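Long-range contacts in activating signal cointegrator 1 complex subunit 2 (Homo sapiens, PDB 6YXQ), which binds polyubiquitin chains, recruits ASCC3 and ALKBH3 to sites of DNA damage as part of the ASCC complex, and helps rescue stalled ribosomes: residues L243-K247 with L308-L312; L269-Q275 with I329-I334. One frame throughout, in Å; residues are numbered along the deposited sequence.

Contact 1: L243-K247 with L308-L312; sequences LLELK and LLGDL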
loop_
_atom_site.group_PDB
_atom_site.type_symbol
_atom_site.label_atom_id
_atom_site.label_comp_id
_atom_site.label_asym_id
_atom_site.label_seq_id
_atom_site.Cartn_x
_atom_site.Cartn_y
_atom_site.Cartn_z
ATOM N N LEU B 243 -27.119 -12.214 -8.480
ATOM C CA LEU B 243 -25.807 -12.521 -9.038
ATOM C C LEU B 243 -24.707 -11.702 -8.380
ATOM O O LEU B 243 -23.690 -12.249 -7.937
ATOM C CB LEU B 243 -25.812 -12.289 -10.549
ATOM C CG LEU B 243 -25.615 -13.527 -11.422
ATOM C CD1 LEU B 243 -25.668 -13.155 -12.891
ATOM C CD2 LEU B 243 -24.299 -14.209 -11.088
ATOM N N LEU B 244 -24.891 -10.387 -8.303
ATOM C CA LEU B 244 -23.816 -9.522 -7.838
ATOM C C LEU B 244 -23.696 -9.475 -6.319
ATOM O O LEU B 244 -22.694 -8.959 -5.813
ATOM C CB LEU B 244 -23.997 -8.116 -8.414
ATOM C CG LEU B 244 -23.938 -8.124 -9.946
ATOM C CD1 LEU B 244 -25.266 -7.685 -10.552
ATOM C CD2 LEU B 244 -22.781 -7.274 -10.474
ATOM N N GLU B 245 -24.682 -9.996 -5.584
ATOM C CA GLU B 245 -24.448 -10.324 -4.181
ATOM C C GLU B 245 -23.458 -11.479 -4.063
ATOM O O GLU B 245 -22.536 -11.441 -3.235
ATOM C CB GLU B 245 -25.770 -10.673 -3.496
ATOM C CG GLU B 245 -26.539 -9.485 -2.948
ATOM C CD GLU B 245 -27.694 -9.901 -2.046
ATOM O OE1 GLU B 245 -28.460 -10.811 -2.430
ATOM O OE2 GLU B 245 -27.840 -9.314 -0.953
ATOM N N LEU B 246 -23.635 -12.510 -4.895
ATOM C CA LEU B 246 -22.678 -13.610 -4.968
ATOM C C LEU B 246 -21.305 -13.114 -5.397
ATOM O O LEU B 246 -20.273 -13.573 -4.882
ATOM C CB LEU B 246 -23.194 -14.666 -5.946
ATOM C CG LEU B 246 -22.288 -15.823 -6.353
ATOM C CD1 LEU B 246 -22.009 -16.699 -5.152
ATOM C CD2 LEU B 246 -22.964 -16.627 -7.440
ATOM N N LYS B 247 -21.280 -12.194 -6.363
ATOM C CA LYS B 247 -20.025 -11.593 -6.794
ATOM C C LYS B 247 -19.318 -10.937 -5.616
ATOM O O LYS B 247 -18.112 -11.122 -5.419
ATOM C CB LYS B 247 -20.301 -10.582 -7.911
ATOM C CG LYS B 247 -19.077 -9.909 -8.525
ATOM C CD LYS B 247 -19.515 -8.847 -9.523
ATOM C CE LYS B 247 -18.336 -8.116 -10.154
ATOM N NZ LYS B 247 -18.793 -7.099 -11.150
ATOM N N LEU B 308 -18.728 -12.965 -16.204
ATOM C CA LEU B 308 -18.722 -12.769 -14.759
ATOM C C LEU B 308 -18.473 -14.085 -14.029
ATOM O O LEU B 308 -17.633 -14.158 -13.123
ATOM C CB LEU B 308 -20.050 -12.143 -14.327
ATOM C CG LEU B 308 -20.295 -11.789 -12.858
ATOM C CD1 LEU B 308 -21.283 -10.645 -12.779
ATOM C CD2 LEU B 308 -20.822 -12.976 -12.072
ATOM N N LEU B 309 -19.195 -15.139 -14.418
ATOM C CA LEU B 309 -19.120 -16.402 -13.691
ATOM C C LEU B 309 -17.759 -17.070 -13.846
ATOM O O LEU B 309 -17.281 -17.715 -12.908
ATOM C CB LEU B 309 -20.231 -17.337 -14.155
ATOM C CG LEU B 309 -21.548 -17.254 -13.374
ATOM C CD1 LEU B 309 -21.308 -17.504 -11.902
ATOM C CD2 LEU B 309 -22.254 -15.926 -13.583
ATOM N N GLY B 310 -17.110 -16.910 -15.001
ATOM C CA GLY B 310 -15.755 -17.419 -15.148
ATOM C C GLY B 310 -14.756 -16.688 -14.269
ATOM O O GLY B 310 -13.850 -17.303 -13.693
ATOM N N ASP B 311 -14.906 -15.367 -14.147
ATOM C CA ASP B 311 -14.074 -14.612 -13.216
ATOM C C ASP B 311 -14.305 -15.066 -11.778
ATOM O O ASP B 311 -13.353 -15.239 -11.005
ATOM C CB ASP B 311 -14.364 -13.119 -13.354
ATOM C CG ASP B 311 -13.760 -12.304 -12.229
ATOM O OD1 ASP B 311 -12.524 -12.353 -12.050
ATOM O OD2 ASP B 311 -14.523 -11.619 -11.520
ATOM N N LEU B 312 -15.568 -15.252 -11.397
ATOM C CA LEU B 312 -15.873 -15.739 -10.058
ATOM C C LEU B 312 -15.272 -17.120 -9.827
ATOM O O LEU B 312 -14.824 -17.434 -8.721
ATOM C CB LEU B 312 -17.385 -15.772 -9.854
ATOM C CG LEU B 312 -18.053 -14.565 -9.201
ATOM C CD1 LEU B 312 -17.641 -13.266 -9.871
ATOM C CD2 LEU B 312 -19.557 -14.737 -9.229
#
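Leu243 and Lys247 meet Leu308, Leu309 and Leu312 where two helices pack side by side in the helical N-terminal part of ASCC2. The first turn of helix 243-266 lies beside the start of helix 306-340. The two run nearly parallel, at 24°, with their axes 11.1 Å apart, so leucine side chains bridge the space between them.

The apolar part holds Leu243, Leu246, Leu308, Leu309 and Leu312. One methyl of Leu243, CD2, touches two neighbours. It lies 3.7 Å from Leu309 CD2 and 3.8 Å from Leu308 CD2. Leu243 and Leu308 lie alongside with their ends pointing opposite ways, and Leu309 comes in at a slant. One turn further on, Leu312 CD2 comes to 4.1 Å from Leu246 CG. Ile298 of helix 279-300 packs on both Leu309 and Leu312. Leu309 also touches Leu186 of the ASCC3 chain, so this side of the contact reaches the partner subunit.

The other methyl of Leu308, CD1, faces Leu244 and Lys247. Leu244 is exposed and packs loosely, with its CD2 4.3 Å from Leu308 CD1. The polar end of Lys247 is loose too. Its NZ stays 6.2 Å from Asp311 OD2 and has a long, weak ion pair with Glu108, while Asp311 forms a salt bridge with Arg315. The lysine stem, extended with CG anti to the backbone N (chi1 -177°), closes this partly exposed flank: CD lies 4.1 Å from Leu308 CD1, and CG lies 3.9 Å from Leu312 CD1.

Contact 2: L269-Q275 with I329-I334; sequences LACQTFQ and IILNQI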
loop_
_atom_site.group_PDB
_atom_site.type_symbol
_atom_site.label_atom_id
_atom_site.label_comp_id
_atom_site.label_asym_id
_atom_site.label_seq_id
_atom_site.Cartn_x
_atom_site.Cartn_y
_atom_site.Cartn_z
ATOM N N LEU B 269 5.935 -16.064 11.704
ATOM C CA LEU B 269 5.926 -16.139 13.165
ATOM C C LEU B 269 4.544 -15.883 13.759
ATOM O O LEU B 269 4.329 -16.176 14.942
ATOM C CB LEU B 269 6.920 -15.138 13.763
ATOM C CG LEU B 269 8.401 -15.510 13.806
ATOM C CD1 LEU B 269 9.203 -14.309 14.244
ATOM C CD2 LEU B 269 8.660 -16.678 14.737
ATOM N N ALA B 270 3.611 -15.344 12.973
ATOM C CA ALA B 270 2.277 -15.047 13.473
ATOM C C ALA B 270 1.432 -16.300 13.643
ATOM O O ALA B 270 0.425 -16.260 14.362
ATOM C CB ALA B 270 1.587 -14.070 12.521
ATOM N N CYS B 271 1.857 -17.416 13.034
ATOM C CA CYS B 271 0.989 -18.580 12.847
ATOM C C CYS B 271 0.495 -19.148 14.167
ATOM O O CYS B 271 -0.670 -19.553 14.279
ATOM C CB CYS B 271 1.726 -19.667 12.063
ATOM S SG CYS B 271 1.961 -19.350 10.320
ATOM N N GLN B 272 1.370 -19.218 15.171
ATOM C CA GLN B 272 0.941 -19.754 16.455
ATOM C C GLN B 272 -0.172 -18.905 17.046
ATOM O O GLN B 272 -1.170 -19.441 17.548
ATOM C CB GLN B 272 2.121 -19.855 17.417
ATOM C CG GLN B 272 1.756 -20.498 18.744
ATOM C CD GLN B 272 1.245 -21.929 18.603
ATOM O OE1 GLN B 272 0.036 -22.177 18.646
ATOM N NE2 GLN B 272 2.167 -22.875 18.445
ATOM N N THR B 273 -0.039 -17.579 16.965
ATOM C CA THR B 273 -1.143 -16.712 17.362
ATOM C C THR B 273 -2.432 -17.128 16.668
ATOM O O THR B 273 -3.487 -17.219 17.306
ATOM C CB THR B 273 -0.807 -15.252 17.052
ATOM O OG1 THR B 273 0.504 -14.954 17.549
ATOM C CG2 THR B 273 -1.823 -14.319 17.694
ATOM N N PHE B 274 -2.353 -17.435 15.368
ATOM C CA PHE B 274 -3.519 -17.928 14.640
ATOM C C PHE B 274 -4.004 -19.252 15.214
ATOM O O PHE B 274 -5.199 -19.431 15.478
ATOM C CB PHE B 274 -3.190 -18.092 13.156
ATOM C CG PHE B 274 -3.378 -16.846 12.341
ATOM C CD1 PHE B 274 -2.434 -15.833 12.368
ATOM C CD2 PHE B 274 -4.482 -16.701 11.521
ATOM C CE1 PHE B 274 -2.596 -14.690 11.607
ATOM C CE2 PHE B 274 -4.652 -15.553 10.759
ATOM C CZ PHE B 274 -3.707 -14.547 10.801
ATOM N N GLN B 275 -3.089 -20.198 15.420
ATOM C CA GLN B 275 -3.533 -21.528 15.814
ATOM C C GLN B 275 -4.053 -21.552 17.244
ATOM O O GLN B 275 -4.853 -22.426 17.587
ATOM C CB GLN B 275 -2.402 -22.538 15.622
ATOM C CG GLN B 275 -2.827 -23.986 15.827
ATOM C CD GLN B 275 -4.064 -24.373 15.038
ATOM O OE1 GLN B 275 -4.288 -23.893 13.929
ATOM N NE2 GLN B 275 -4.875 -25.253 15.613
ATOM N N ILE B 329 1.064 -23.518 5.950
ATOM C CA ILE B 329 2.047 -22.626 6.562
ATOM C C ILE B 329 1.974 -22.736 8.080
ATOM O O ILE B 329 3.001 -22.861 8.765
ATOM C CB ILE B 329 1.831 -21.178 6.083
ATOM C CG1 ILE B 329 2.262 -21.018 4.630
ATOM C CG2 ILE B 329 2.605 -20.199 6.936
ATOM C CD1 ILE B 329 1.856 -19.692 4.030
ATOM N N ILE B 330 0.750 -22.733 8.621
ATOM C CA ILE B 330 0.577 -22.839 10.071
ATOM C C ILE B 330 1.065 -24.194 10.574
ATOM O O ILE B 330 1.799 -24.288 11.574
ATOM C CB ILE B 330 -0.891 -22.604 10.459
ATOM C CG1 ILE B 330 -1.354 -21.218 10.023
ATOM C CG2 ILE B 330 -1.053 -22.762 11.949
ATOM C CD1 ILE B 330 -2.813 -20.975 10.265
ATOM N N LEU B 331 0.631 -25.268 9.905
ATOM C CA LEU B 331 1.055 -26.609 10.288
ATOM C C LEU B 331 2.575 -26.710 10.340
ATOM O O LEU B 331 3.148 -27.168 11.336
ATOM C CB LEU B 331 0.481 -27.628 9.304
ATOM C CG LEU B 331 0.663 -29.097 9.679
ATOM C CD1 LEU B 331 -0.199 -29.446 10.890
ATOM C CD2 LEU B 331 0.341 -29.999 8.502
ATOM N N ASN B 332 3.242 -26.283 9.264
ATOM C CA ASN B 332 4.696 -26.350 9.209
ATOM C C ASN B 332 5.323 -25.554 10.342
ATOM O O ASN B 332 6.169 -26.074 11.082
ATOM C CB ASN B 332 5.196 -25.843 7.859
ATOM C CG ASN B 332 6.704 -25.908 7.741
ATOM O OD1 ASN B 332 7.275 -26.976 7.515
ATOM N ND2 ASN B 332 7.361 -24.768 7.910
ATOM N N GLN B 333 4.881 -24.302 10.518
ATOM C CA GLN B 333 5.525 -23.416 11.481
ATOM C C GLN B 333 5.430 -23.959 12.901
ATOM O O GLN B 333 6.394 -23.863 13.669
ATOM C CB GLN B 333 4.918 -22.016 11.404
ATOM C CG GLN B 333 5.598 -20.999 12.308
ATOM C CD GLN B 333 6.922 -20.505 11.752
ATOM O OE1 GLN B 333 7.176 -20.591 10.551
ATOM N NE2 GLN B 333 7.774 -19.983 12.631
ATOM N N ILE B 334 4.290 -24.542 13.279
ATOM C CA ILE B 334 4.133 -24.939 14.679
ATOM C C ILE B 334 4.383 -26.421 14.944
ATOM O O ILE B 334 4.419 -26.821 16.120
ATOM C CB ILE B 334 2.748 -24.539 15.223
ATOM C CG1 ILE B 334 1.671 -25.456 14.661
ATOM C CG2 ILE B 334 2.461 -23.099 14.881
ATOM C CD1 ILE B 334 0.295 -24.891 14.788
#
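Cys271 and Ile330 bring the two backbones close, CA to CA 5.1 Å, where the short helix 271-275 crosses helix 306-340 at -109° with 9.3 Å between the axes.

Cys271 points into the other helix. Its SG lies anti to the carbonyl carbon (chi1 -73°) and reaches Ile329 CG2 at 3.5 Å and Ile330 CG1 at 3.8 Å. Its CB faces Gln333, with 4.0 Å from Cys271 CB to Gln333 CB. Ile330 points toward the short helix and spreads its two branches. Its CD1 meets the CB of Phe274, and its CG2 meets Gln275 CB at 3.9 Å.

This is a steep helix-helix crossing in the mainly helical N-terminal part of ASCC2. Helix 271-275 follows helix 243-266 closely in the chain and lies across the long helix 306-340. Leu264 of helix 243-266 touches both Cys271 and Phe274. Phe279 and Cys280 of helix 279-300 pack on Ile330. Trimming Ile330 to an alanine removes CG1, CD1 and CG2, and is likely to leave a gap beside Cys271 SG, Phe274 CB and Gln275 CB.

Gln275 and Gln333 lend carbon stems, while Gln272 comes nearest with its amide nitrogen. With chi1 at -172°, CG of Gln275 stands beside Ile334 CD1. The bend at chi2 then turns the amide, and OE1 accepts a hydrogen bond from the backbone N of Cys280. Gln272 crosses Ile334 at about a right angle, and its NE2 sits 3.6 Å from Ile334 CG2. At the exposed end, Leu269 starts away from the long helix, yet its CD2 still comes within 4.0 Å of Gln333 NE2.

Both contacts use helix 306-340, but on separate parts of it. Their centres are about 32 Å apart and their nearest atoms about 21 Å apart. The partners, helix 243-266 and helix 271-275, are consecutive helices. Contact 1 lies further from the chain centre, about 24 Å against 14 Å for contact 2. Each is partly buried. Contact 1 joins nearly parallel helices through leucine methyls and a lysine stem, and it touches ASCC3. Contact 2 is a steep crossing that buries more surface, with a cysteine, isoleucines and glutamine side chains, and it is made within ASCC2 alone.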